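Local coordinates for HIAXHD3 (Humicola insolens, PDB 3ZXK), which probably removes arabinofuranosyl side chains from xylans as a GH43 arabinofuranosidase, the enzyme used as scaffold for introducing endo-xylanase activity, at residues Asp388-Arg393 against Ala453-Trp458; Gly416-Ile421 against Gly446-Thr451; Gly383-Asp388 against Val524-Phe529; Gly395-Ala400 against Phe515-Leu520. All blocks are in the same frame, centred on the assembly; numbering follows the deposited sequence.

Contact 1: Asp388-Arg393 against Ala453-Trp458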
loop_
_atom_site.group_PDB
_atom_site.type_symbol
_atom_site.label_atom_id
_atom_site.label_comp_id
_atom_site.label_asym_id
_atom_site.label_seq_id
_atom_site.Cartn_x
_atom_site.Cartn_y
_atom_site.Cartn_z
ATOM N N ASP A 388 9.550 -7.597 24.601
ATOM C CA ASP A 388 9.524 -7.936 26.026
ATOM C C ASP A 388 8.073 -8.356 26.366
ATOM O O ASP A 388 7.152 -7.538 26.267
ATOM C CB ASP A 388 9.958 -6.718 26.840
ATOM C CG ASP A 388 9.851 -6.904 28.362
ATOM O OD1 ASP A 388 9.276 -7.904 28.870
ATOM O OD2 ASP A 388 10.331 -5.984 29.069
ATOM N N VAL A 389 7.862 -9.616 26.738
ATOM C CA VAL A 389 6.493 -10.118 26.907
ATOM C C VAL A 389 6.131 -10.431 28.369
ATOM O O VAL A 389 5.151 -11.131 28.651
ATOM C CB VAL A 389 6.197 -11.361 26.020
ATOM C CG1 VAL A 389 6.407 -11.039 24.534
ATOM C CG2 VAL A 389 7.039 -12.548 26.450
ATOM N N ARG A 390 6.905 -9.880 29.307
ATOM C CA ARG A 390 6.651 -10.113 30.733
ATOM C C ARG A 390 5.262 -9.667 31.172
ATOM O O ARG A 390 4.695 -10.241 32.113
ATOM C CB ARG A 390 7.713 -9.509 31.627
ATOM C CG ARG A 390 9.060 -10.201 31.488
ATOM C CD ARG A 390 10.138 -9.431 32.205
ATOM N NE ARG A 390 10.160 -8.048 31.726
ATOM C CZ ARG A 390 10.759 -7.046 32.365
ATOM N NH1 ARG A 390 11.386 -7.276 33.508
ATOM N NH2 ARG A 390 10.740 -5.818 31.863
ATOM N N GLY A 391 4.714 -8.654 30.487
ATOM C CA GLY A 391 3.400 -8.111 30.837
ATOM C C GLY A 391 2.199 -8.909 30.355
ATOM O O GLY A 391 1.053 -8.494 30.589
ATOM N N MET A 392 2.433 -10.031 29.666
ATOM C CA MET A 392 1.291 -10.869 29.261
ATOM C C MET A 392 0.520 -11.427 30.448
ATOM O O MET A 392 1.111 -11.768 31.490
ATOM C CB MET A 392 1.733 -12.020 28.378
ATOM C CG MET A 392 2.286 -11.532 27.062
ATOM S SD MET A 392 2.780 -12.885 25.986
ATOM C CE MET A 392 1.217 -13.368 25.271
ATOM N N ARG A 393 -0.795 -11.509 30.294
ATOM C CA ARG A 393 -1.666 -12.080 31.329
ATOM C C ARG A 393 -2.318 -13.371 30.830
ATOM O O ARG A 393 -2.281 -13.662 29.623
ATOM C CB ARG A 393 -2.709 -11.031 31.753
ATOM C CG ARG A 393 -2.067 -9.877 32.512
ATOM C CD ARG A 393 -3.056 -8.815 32.968
ATOM N NE ARG A 393 -3.819 -9.237 34.147
ATOM C CZ ARG A 393 -3.450 -9.028 35.414
ATOM N NH1 ARG A 393 -2.319 -8.388 35.699
ATOM N NH2 ARG A 393 -4.218 -9.468 36.403
ATOM N N ALA A 453 14.065 -14.851 29.595
ATOM C CA ALA A 453 13.750 -15.051 28.191
ATOM C C ALA A 453 12.600 -14.138 27.770
ATOM O O ALA A 453 12.613 -13.578 26.657
ATOM C CB ALA A 453 13.374 -16.507 27.940
ATOM N N GLN A 454 11.600 -13.994 28.646
ATOM C CA GLN A 454 10.440 -13.152 28.326
ATOM C C GLN A 454 10.821 -11.711 28.105
ATOM O O GLN A 454 10.189 -11.015 27.320
ATOM C CB GLN A 454 9.369 -13.233 29.413
ATOM C CG GLN A 454 8.686 -14.591 29.476
ATOM C CD GLN A 454 7.783 -14.685 30.671
ATOM O OE1 GLN A 454 7.160 -13.703 31.052
ATOM N NE2 GLN A 454 7.732 -15.855 31.296
ATOM N N GLN A 455 11.863 -11.263 28.802
ATOM C CA GLN A 455 12.273 -9.858 28.709
ATOM C C GLN A 455 12.910 -9.551 27.353
ATOM O O GLN A 455 12.944 -8.400 26.947
ATOM C CB GLN A 455 13.190 -9.484 29.890
ATOM C CG GLN A 455 13.513 -7.993 30.072
ATOM C CD GLN A 455 14.577 -7.489 29.107
ATOM O OE1 GLN A 455 15.523 -8.205 28.767
ATOM N NE2 GLN A 455 14.419 -6.247 28.646
ATOM N N ASP A 456 13.359 -10.579 26.621
ATOM C CA ASP A 456 14.017 -10.346 25.343
ATOM C C ASP A 456 13.849 -11.537 24.425
ATOM O O ASP A 456 14.714 -12.406 24.343
ATOM C CB ASP A 456 15.501 -10.021 25.535
ATOM C CG ASP A 456 16.116 -9.347 24.319
ATOM O OD1 ASP A 456 15.517 -8.375 23.817
ATOM O OD2 ASP A 456 17.219 -9.764 23.902
ATOM N N ILE A 457 12.714 -11.581 23.746
ATOM C CA ILE A 457 12.434 -12.649 22.796
ATOM C C ILE A 457 12.405 -12.107 21.378
ATOM O O ILE A 457 11.808 -11.061 21.115
ATOM C CB ILE A 457 11.116 -13.389 23.135
ATOM C CG1 ILE A 457 10.857 -14.520 22.137
ATOM C CG2 ILE A 457 9.928 -12.429 23.144
ATOM C CD1 ILE A 457 9.959 -15.603 22.696
ATOM N N TRP A 458 13.063 -12.816 20.469
ATOM C CA TRP A 458 13.172 -12.382 19.096
ATOM C C TRP A 458 12.430 -13.356 18.249
ATOM O O TRP A 458 12.616 -14.582 18.366
ATOM C CB TRP A 458 14.623 -12.346 18.656
ATOM C CG TRP A 458 15.501 -11.431 19.478
ATOM C CD1 TRP A 458 15.742 -11.465 20.862
ATOM C CD2 TRP A 458 16.378 -10.363 18.966
ATOM N NE1 TRP A 458 16.641 -10.479 21.219
ATOM C CE2 TRP A 458 17.058 -9.787 20.130
ATOM C CE3 TRP A 458 16.629 -9.825 17.703
ATOM C CZ2 TRP A 458 17.961 -8.734 20.012
ATOM C CZ3 TRP A 458 17.533 -8.763 17.599
ATOM C CH2 TRP A 458 18.182 -8.229 18.731
HETATM O O HOH W 1 4.432 -13.530 30.277
#
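V389 and Q454 carry the one direct hydrogen bond between Asp388-Arg393 and Ala453-Trp458: V389 N donates to Q454 O at 2.8 Å, a nearly straight bond (169° at the hydrogen). The CA of D388 also leans on that carbonyl, and its CB rests 3.4 Å from Q455 O. A water adds a second polar link, donating to both V389 O and Q454 OE1; the amide nitrogen of Q454 turns instead to the carbonyl of I449.

The salt bridge of D388 lies within 388-393 and shapes the surface that Q455 meets. With CG anti to the backbone N (chi1 175°), D388 turns its carboxylate toward R390, which grips it side-on: NE reaches OD1 at 3.0 Å, and NH2 reaches the syn lone pair of OD2 at 2.8 Å. OD1 also accepts from R390 N, closing an Asx turn. Fixed in its rotation by this grip, the guanidinium offers a face to Q455, whose CG sits over its centre, 3.7 Å from CZ. An alanine in place of D388 would probably leave R390 without its charge partner and free its guanidinium to swing away from Q455.

Apolar packing completes the contact. V389 CG2 meets Q454 CB, while CG1 lies 4.0 Å from I457 CG2; R390 CG touches the same Q454 CB that V389 CG2 meets.

The Asx turn at D388 runs into a type I beta turn, V389 to M392, as the chain leaves strand 380-388, and this exit is fastened to the end of helix 451-455 in the concanavalin A-like domain.

Contact 2: Gly416-Ile421 against Gly446-Thr451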
loop_
_atom_site.group_PDB
_atom_site.type_symbol
_atom_site.label_atom_id
_atom_site.label_comp_id
_atom_site.label_asym_id
_atom_site.label_seq_id
_atom_site.Cartn_x
_atom_site.Cartn_y
_atom_site.Cartn_z
ATOM N N GLY A 416 -2.311 -19.474 32.348
ATOM C CA GLY A 416 -1.978 -19.492 33.774
ATOM C C GLY A 416 -0.647 -18.800 33.979
ATOM O O GLY A 416 -0.430 -17.648 33.520
ATOM N N ASN A 417 0.264 -19.506 34.634
ATOM C CA ASN A 417 1.586 -18.961 34.916
ATOM C C ASN A 417 2.631 -19.406 33.903
ATOM O O ASN A 417 3.803 -19.073 34.057
ATOM C CB ASN A 417 2.009 -19.319 36.338
ATOM C CG ASN A 417 1.066 -18.742 37.386
ATOM O OD1 ASN A 417 0.633 -19.436 38.319
ATOM N ND2 ASN A 417 0.752 -17.470 37.243
ATOM N N GLU A 418 2.210 -20.139 32.871
ATOM C CA GLU A 418 3.133 -20.641 31.824
ATOM C C GLU A 418 3.125 -19.709 30.618
ATOM O O GLU A 418 2.071 -19.433 30.079
ATOM C CB GLU A 418 2.767 -22.093 31.363
ATOM C CG GLU A 418 1.426 -22.339 30.596
ATOM C CD GLU A 418 1.452 -23.500 29.565
ATOM O OE1 GLU A 418 2.539 -23.752 28.991
ATOM O OE2 GLU A 418 0.384 -24.151 29.295
ATOM N N ALA A 419 4.294 -19.248 30.181
ATOM C CA ALA A 419 4.425 -18.645 28.860
ATOM C C ALA A 419 5.256 -19.571 27.995
ATOM O O ALA A 419 6.292 -20.093 28.433
ATOM C CB ALA A 419 5.076 -17.277 28.912
ATOM N N ARG A 420 4.785 -19.813 26.785
ATOM C CA ARG A 420 5.530 -20.653 25.876
ATOM C C ARG A 420 5.408 -20.188 24.447
ATOM O O ARG A 420 4.417 -19.550 24.044
ATOM C CB ARG A 420 5.096 -22.100 25.992
ATOM C CG ARG A 420 3.824 -22.419 25.253
ATOM C CD ARG A 420 3.587 -23.906 25.268
ATOM N NE ARG A 420 2.525 -24.330 24.372
ATOM C CZ ARG A 420 1.226 -24.253 24.641
ATOM N NH1 ARG A 420 0.772 -23.720 25.787
ATOM N NH2 ARG A 420 0.371 -24.715 23.754
ATOM N N ILE A 421 6.425 -20.530 23.682
ATOM C CA ILE A 421 6.439 -20.227 22.259
ATOM C C ILE A 421 5.626 -21.256 21.496
ATOM O O ILE A 421 5.706 -22.443 21.796
ATOM C CB ILE A 421 7.885 -20.182 21.724
ATOM C CG1 ILE A 421 8.676 -19.179 22.557
ATOM C CG2 ILE A 421 7.938 -19.797 20.252
ATOM C CD1 ILE A 421 10.164 -19.263 22.376
ATOM N N GLY A 446 6.983 -24.659 20.950
ATOM C CA GLY A 446 8.351 -24.386 21.361
ATOM C C GLY A 446 8.439 -24.452 22.876
ATOM O O GLY A 446 7.526 -24.960 23.532
ATOM N N PRO A 447 9.524 -23.933 23.429
ATOM C CA PRO A 447 9.761 -24.081 24.862
ATOM C C PRO A 447 8.962 -23.129 25.747
ATOM O O PRO A 447 8.470 -22.079 25.282
ATOM C CB PRO A 447 11.242 -23.715 24.998
ATOM C CG PRO A 447 11.477 -22.735 23.898
ATOM C CD PRO A 447 10.592 -23.170 22.752
ATOM N N VAL A 448 8.877 -23.493 27.020
ATOM C CA VAL A 448 8.419 -22.605 28.084
ATOM C C VAL A 448 9.549 -21.614 28.291
ATOM O O VAL A 448 10.722 -21.990 28.295
ATOM C CB VAL A 448 8.150 -23.399 29.386
ATOM C CG1 VAL A 448 7.985 -22.471 30.585
ATOM C CG2 VAL A 448 6.933 -24.302 29.205
ATOM N N ILE A 449 9.199 -20.344 28.410
ATOM C CA ILE A 449 10.186 -19.306 28.555
ATOM C C ILE A 449 10.058 -18.686 29.935
ATOM O O ILE A 449 8.944 -18.332 30.354
ATOM C CB ILE A 449 10.065 -18.226 27.444
ATOM C CG1 ILE A 449 8.608 -17.792 27.207
ATOM C CG2 ILE A 449 10.730 -18.736 26.169
ATOM C CD1 ILE A 449 8.476 -16.630 26.219
ATOM N N ASP A 450 11.193 -18.597 30.634
ATOM C CA ASP A 450 11.282 -17.982 31.977
ATOM C C ASP A 450 11.308 -16.449 31.880
ATOM O O ASP A 450 11.307 -15.904 30.777
ATOM C CB ASP A 450 12.479 -18.548 32.784
ATOM C CG ASP A 450 13.869 -18.091 32.256
ATOM O OD1 ASP A 450 13.969 -17.227 31.362
ATOM O OD2 ASP A 450 14.898 -18.594 32.777
ATOM N N THR A 451 11.338 -15.755 33.019
ATOM C CA THR A 451 11.235 -14.292 33.009
ATOM C C THR A 451 12.351 -13.631 32.212
ATOM O O THR A 451 12.107 -12.656 31.498
ATOM C CB THR A 451 11.151 -13.688 34.429
ATOM O OG1 THR A 451 12.364 -13.960 35.148
ATOM C CG2 THR A 451 9.948 -14.270 35.181
HETATM O O HOH W 2 6.736 -19.407 31.761
#
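I421 packs against P447 and I449 where strands 418-429 and 436-448 run antiparallel. Its CB lies 4.2 Å from the CD of P447 and a similar distance from P447 O. One bond further, CG1 approaches that same carbonyl oxygen and the CG2 of I449. At the tip, CD1 touches two partners, 3.9 Å from the CD of P447 and equally far from I449 CG2. This reach follows from CG1 standing anti to the carbonyl carbon (chi1 -55°) and the chain running on extended to CD1. The I421 side chain crosses that of I449 at about a right angle.

The other branch of I449 serves the neighbouring residue: its CG1 touches A419 CB at 4.0 Å. A419 and I421 thus both pack on one isoleucine.

Three backbone bonds hold the strands in place. I449 N donates to A419 O at 2.9 Å, I421 N to P447 O at 3.0 Å, and G446 N to I421 O. Between them R420 and V448 form a non-hydrogen-bonded pair, with R420 CA against P447 O. Past this pair a water takes over, accepting from A419 N and donating to I449 O.

The guanidinium of R420 leads away from V448 to N445, Q415 and its salt-bridge partner E418. Strand 436-448 is the outermost of its sheet within this chain. Beside strand 418-429 in the same sheet, V412 and I410 of strand 406-415 touch A419, I421 and I449, and I457 of strand 457-464 and Y481 of strand 476-482 reach the hairpin from the other sheet.

Contact 3: Gly383-Asp388 against Val524-Phe529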
loop_
_atom_site.group_PDB
_atom_site.type_symbol
_atom_site.label_atom_id
_atom_site.label_comp_id
_atom_site.label_asym_id
_atom_site.label_seq_id
_atom_site.Cartn_x
_atom_site.Cartn_y
_atom_site.Cartn_z
ATOM N N GLY A 383 11.772 -10.798 8.403
ATOM C CA GLY A 383 11.328 -9.741 9.324
ATOM C C GLY A 383 11.519 -10.224 10.750
ATOM O O GLY A 383 11.050 -11.310 11.121
ATOM N N ILE A 384 12.222 -9.439 11.557
ATOM C CA ILE A 384 12.543 -9.816 12.930
ATOM C C ILE A 384 11.975 -8.801 13.924
ATOM O O ILE A 384 12.279 -7.608 13.853
ATOM C CB ILE A 384 14.056 -9.942 13.123
ATOM C CG1 ILE A 384 14.628 -10.919 12.088
ATOM C CG2 ILE A 384 14.411 -10.361 14.560
ATOM C CD1 ILE A 384 16.117 -11.095 12.214
ATOM N N PHE A 385 11.116 -9.276 14.816
ATOM C CA PHE A 385 10.559 -8.484 15.907
ATOM C C PHE A 385 11.241 -8.853 17.214
ATOM O O PHE A 385 11.434 -10.037 17.513
ATOM C CB PHE A 385 9.061 -8.740 16.044
ATOM C CG PHE A 385 8.223 -8.157 14.935
ATOM C CD1 PHE A 385 7.768 -6.831 15.007
ATOM C CD2 PHE A 385 7.877 -8.936 13.829
ATOM C CE1 PHE A 385 6.971 -6.317 13.993
ATOM C CE2 PHE A 385 7.079 -8.419 12.828
ATOM C CZ PHE A 385 6.625 -7.115 12.905
ATOM N N ARG A 386 11.583 -7.843 18.004
ATOM C CA ARG A 386 12.210 -8.027 19.306
ATOM C C ARG A 386 11.208 -7.532 20.362
ATOM O O ARG A 386 10.749 -6.387 20.285
ATOM C CB ARG A 386 13.527 -7.246 19.347
ATOM C CG ARG A 386 14.327 -7.439 20.619
ATOM C CD ARG A 386 15.451 -6.434 20.709
ATOM N NE ARG A 386 16.256 -6.657 21.896
ATOM C CZ ARG A 386 17.388 -6.016 22.142
ATOM N NH1 ARG A 386 17.850 -5.115 21.278
ATOM N NH2 ARG A 386 18.064 -6.282 23.246
ATOM N N LEU A 387 10.827 -8.410 21.292
ATOM C CA LEU A 387 9.753 -8.122 22.267
ATOM C C LEU A 387 10.147 -8.369 23.699
ATOM O O LEU A 387 11.000 -9.225 23.980
ATOM C CB LEU A 387 8.485 -8.927 21.964
ATOM C CG LEU A 387 7.852 -8.689 20.591
ATOM C CD1 LEU A 387 8.346 -9.725 19.596
ATOM C CD2 LEU A 387 6.347 -8.733 20.739
ATOM N N ASP A 388 9.550 -7.597 24.601
ATOM C CA ASP A 388 9.524 -7.936 26.026
ATOM C C ASP A 388 8.073 -8.356 26.366
ATOM O O ASP A 388 7.152 -7.538 26.267
ATOM C CB ASP A 388 9.958 -6.718 26.840
ATOM C CG ASP A 388 9.851 -6.904 28.362
ATOM O OD1 ASP A 388 9.276 -7.904 28.870
ATOM O OD2 ASP A 388 10.331 -5.984 29.069
ATOM N N VAL A 524 2.455 -6.153 25.951
ATOM C CA VAL A 524 3.793 -6.456 25.552
ATOM C C VAL A 524 4.472 -5.183 25.092
ATOM O O VAL A 524 3.813 -4.196 24.756
ATOM C CB VAL A 524 3.837 -7.552 24.451
ATOM C CG1 VAL A 524 3.113 -8.825 24.906
ATOM C CG2 VAL A 524 3.297 -7.039 23.137
ATOM N N LYS A 525 5.804 -5.222 25.038
ATOM C CA LYS A 525 6.559 -4.112 24.514
ATOM C C LYS A 525 7.290 -4.607 23.272
ATOM O O LYS A 525 8.035 -5.604 23.339
ATOM C CB LYS A 525 7.578 -3.605 25.561
ATOM C CG LYS A 525 8.438 -2.422 25.063
ATOM C CD LYS A 525 9.248 -1.751 26.170
ATOM C CE LYS A 525 10.303 -2.656 26.768
ATOM N NZ LYS A 525 11.073 -1.920 27.807
ATOM N N VAL A 526 7.093 -3.916 22.164
ATOM C CA VAL A 526 7.852 -4.194 20.960
ATOM C C VAL A 526 9.071 -3.295 20.982
ATOM O O VAL A 526 8.956 -2.069 20.897
ATOM C CB VAL A 526 7.008 -3.960 19.693
ATOM C CG1 VAL A 526 7.695 -4.595 18.513
ATOM C CG2 VAL A 526 5.619 -4.566 19.872
ATOM N N LYS A 527 10.242 -3.889 21.158
ATOM C CA LYS A 527 11.457 -3.103 21.262
ATOM C C LYS A 527 11.996 -2.713 19.911
ATOM O O LYS A 527 12.577 -1.646 19.765
ATOM C CB LYS A 527 12.547 -3.846 22.019
ATOM C CG LYS A 527 12.159 -4.257 23.433
ATOM C CD LYS A 527 13.409 -4.800 24.095
ATOM C CE LYS A 527 13.083 -5.861 25.112
ATOM N NZ LYS A 527 14.357 -6.518 25.509
ATOM N N GLY A 528 11.800 -3.540 18.896
ATOM C CA GLY A 528 12.417 -3.245 17.624
ATOM C C GLY A 528 11.910 -4.135 16.521
ATOM O O GLY A 528 11.339 -5.194 16.752
ATOM N N PHE A 529 12.171 -3.696 15.296
ATOM C CA PHE A 529 11.875 -4.491 14.105
ATOM C C PHE A 529 13.027 -4.253 13.131
ATOM O O PHE A 529 13.487 -3.114 12.952
ATOM C CB PHE A 529 10.582 -4.052 13.404
ATOM C CG PHE A 529 10.384 -4.735 12.053
ATOM C CD1 PHE A 529 9.850 -6.036 11.959
ATOM C CD2 PHE A 529 10.828 -4.124 10.889
ATOM C CE1 PHE A 529 9.682 -6.661 10.702
ATOM C CE2 PHE A 529 10.685 -4.762 9.641
ATOM C CZ PHE A 529 10.136 -6.031 9.551
HETATM O O HOH W 3 12.305 -4.259 28.509
#
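Different first torsions bring F385 and F529 together: F385 places CG anti to its carbonyl carbon (chi1 -71°), whereas F529 places CG anti to its backbone N (chi1 171°). The F529 ring consequently directs its edge at the face of F385, with CD1 over the centre of that ring and 3.5 Å from F385 CZ. The centroids are 4.8 Å apart and the planes 56° apart, an edge-to-face pair. V526 CG1 closes on the edge of F385, and F529 CE1 lies against G383 CA. Substituting an alanine for F385 would probably open a gap beneath F529 and leave its edge without the ring that supports it.

Along the backbone, R386 N donates to G528 O at 2.9 Å. The carbonyl of R386 faces two residues: K527 N bonds to it at 2.7 Å and G528 N only weakly, which makes a classic beta bulge. Beyond it, D388 and K525 exchange two backbone bonds. A water also links D388 OD2 to K525 NZ.

At the bulge the aliphatic chain of K527 passes R386 and brings CE to D388 CB at 3.7 Å. The like charges of R386 and K527 are both met by D456, which probably offsets their repulsion.

Strand 380-388 lies between 523-533 and 457-464 in its sheet. F385, L387 and F529 face inward onto V512 and F510 of strand 509-516, and W333 adds a further ring against F529.

Contact 4: Gly395-Ala400 against Phe515-Leu520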
loop_
_atom_site.group_PDB
_atom_site.type_symbol
_atom_site.label_atom_id
_atom_site.label_comp_id
_atom_site.label_asym_id
_atom_site.label_seq_id
_atom_site.Cartn_x
_atom_site.Cartn_y
_atom_site.Cartn_z
ATOM N N GLY A 395 -4.291 -16.085 29.164
ATOM C CA GLY A 395 -5.065 -16.126 27.935
ATOM C C GLY A 395 -4.523 -15.243 26.820
ATOM O O GLY A 395 -5.057 -15.248 25.732
ATOM N N ASP A 396 -3.468 -14.471 27.077
ATOM C CA ASP A 396 -2.938 -13.574 26.055
ATOM C C ASP A 396 -2.158 -14.337 24.985
ATOM O O ASP A 396 -1.548 -15.399 25.255
ATOM C CB ASP A 396 -2.045 -12.494 26.658
ATOM C CG ASP A 396 -2.824 -11.446 27.489
ATOM O OD1 ASP A 396 -4.054 -11.526 27.527
ATOM O OD2 ASP A 396 -2.187 -10.584 28.143
ATOM N N ARG A 397 -2.247 -13.828 23.758
ATOM C CA ARG A 397 -1.553 -14.397 22.624
ATOM C C ARG A 397 -0.890 -13.212 21.907
ATOM O O ARG A 397 -1.560 -12.259 21.522
ATOM C CB ARG A 397 -2.550 -15.143 21.728
ATOM C CG ARG A 397 -3.271 -16.304 22.414
ATOM C CD ARG A 397 -4.086 -17.070 21.413
ATOM N NE ARG A 397 -4.697 -18.212 22.082
ATOM C CZ ARG A 397 -5.626 -18.991 21.533
ATOM N NH1 ARG A 397 -6.009 -18.761 20.273
ATOM N NH2 ARG A 397 -6.161 -20.004 22.223
ATOM N N ALA A 398 0.419 -13.259 21.728
ATOM C CA ALA A 398 1.112 -12.157 21.062
ATOM C C ALA A 398 2.188 -12.734 20.144
ATOM O O ALA A 398 2.627 -13.880 20.362
ATOM C CB ALA A 398 1.740 -11.245 22.100
ATOM N N GLY A 399 2.565 -12.002 19.107
ATOM C CA GLY A 399 3.651 -12.481 18.247
ATOM C C GLY A 399 3.826 -11.836 16.901
ATOM O O GLY A 399 3.328 -10.744 16.645
ATOM N N ALA A 400 4.528 -12.562 16.042
ATOM C CA ALA A 400 4.878 -12.095 14.727
ATOM C C ALA A 400 4.108 -12.908 13.686
ATOM O O ALA A 400 4.230 -14.130 13.619
ATOM C CB ALA A 400 6.391 -12.188 14.501
ATOM N N PHE A 515 -3.477 -9.962 21.619
ATOM C CA PHE A 515 -4.888 -9.986 22.022
ATOM C C PHE A 515 -5.088 -10.974 23.156
ATOM O O PHE A 515 -4.147 -11.694 23.535
ATOM C CB PHE A 515 -5.833 -10.275 20.834
ATOM C CG PHE A 515 -5.667 -11.633 20.210
ATOM C CD1 PHE A 515 -4.742 -11.836 19.182
ATOM C CD2 PHE A 515 -6.440 -12.704 20.623
ATOM C CE1 PHE A 515 -4.581 -13.089 18.602
ATOM C CE2 PHE A 515 -6.282 -13.966 20.051
ATOM C CZ PHE A 515 -5.368 -14.164 19.028
ATOM N N SER A 516 -6.300 -11.003 23.710
ATOM C CA SER A 516 -6.555 -11.985 24.758
ATOM C C SER A 516 -7.768 -12.826 24.513
ATOM O O SER A 516 -8.723 -12.435 23.852
ATOM C CB SER A 516 -6.640 -11.370 26.154
ATOM O OG SER A 516 -6.742 -12.397 27.150
ATOM N N THR A 517 -7.673 -14.054 25.001
ATOM C CA THR A 517 -8.804 -14.965 24.907
ATOM C C THR A 517 -9.693 -14.894 26.160
ATOM O O THR A 517 -10.792 -15.415 26.147
ATOM C CB THR A 517 -8.345 -16.402 24.661
ATOM O OG1 THR A 517 -7.526 -16.819 25.756
ATOM C CG2 THR A 517 -7.528 -16.475 23.353
ATOM N N LYS A 518 -9.223 -14.225 27.216
ATOM C CA LYS A 518 -9.933 -14.203 28.495
ATOM C C LYS A 518 -10.362 -12.818 28.904
ATOM O O LYS A 518 -11.549 -12.573 29.079
ATOM C CB LYS A 518 -9.063 -14.802 29.595
ATOM C CG LYS A 518 -8.925 -16.303 29.483
ATOM C CD LYS A 518 -8.077 -16.855 30.614
ATOM C CE LYS A 518 -8.087 -18.373 30.597
ATOM N NZ LYS A 518 -9.479 -18.883 30.684
ATOM N N SER A 519 -9.392 -11.924 29.089
ATOM C CA SER A 519 -9.683 -10.575 29.572
ATOM C C SER A 519 -8.576 -9.607 29.236
ATOM O O SER A 519 -7.455 -10.012 29.047
ATOM C CB SER A 519 -9.886 -10.601 31.082
ATOM O OG SER A 519 -8.632 -10.591 31.716
ATOM N N LEU A 520 -8.900 -8.322 29.189
ATOM C CA LEU A 520 -7.884 -7.315 28.941
ATOM C C LEU A 520 -7.034 -7.047 30.182
ATOM O O LEU A 520 -7.329 -7.552 31.258
ATOM C CB LEU A 520 -8.520 -6.027 28.423
ATOM C CG LEU A 520 -9.504 -6.200 27.268
ATOM C CD1 LEU A 520 -10.071 -4.833 26.908
ATOM C CD2 LEU A 520 -8.844 -6.842 26.042
HETATM O O HOH W 4 -4.932 -9.053 28.595
#
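R397, F515 and G395 bury the most surface between the two segments. R397 lays its CB over one face of the F515 ring, 4.3 Å from the centroid, in a CH-pi contact; its CD follows at 4.0 Å from F515 CZ. F515 holds CG between its backbone N and carbonyl carbon (chi1 64°), which turns the ring back under R397. The extended arginine chain carries its guanidinium past the ring to T517, whose CG2 lies 3.6 Å from R397 CZ, over one face of the guanidinium and offset to its rim. W413 also receives this guanidinium in a cation-pi contact. R397 and F515 are joined by two backbone bonds: R397 N donates to F515 O at 2.9 Å, and F515 N returns to R397 O.

G395 contributes through its carbonyl. Its oxygen takes two bonds from T517, one from OG1 at 2.9 Å along an in-plane lone pair and one from the backbone N, at 3.0 Å, from above the plane. A side chain on G395 would clash with K518 CG and T517 OG1, and its positive phi also calls for glycine.

A water links D396 OD1 to S519 O, while D396 OD2 accepts from R393 N.

This is antiparallel pairing in a concanavalin A-like beta-sandwich, where the chain leaving strand 509-516 is held through T517 by the carbonyl of G395, just ahead of strand 396-403.

Overall arrangement
All four contacts belong to the concanavalin A-like domain. Contact 3 is buried, with aromatic and aliphatic groups on one face and charged R386, D388, K525 and K527 on the other. The others are partly buried: contact 2 is hairpin pairing with aliphatic packing, while contacts 1 and 4 involve strand ends and loops. Contacts 2 and 4 lie in the opposing sheet, about 14 Å apart between centres. Contact 1 shares D388 with contact 3, and its D456 pairs with R386. It also meets contact 2 through Q454 and I449, and through packing of I457 on I421. The sheets meet where F385 of contact 3 packs on A400 and V524 on A398 of 395-400.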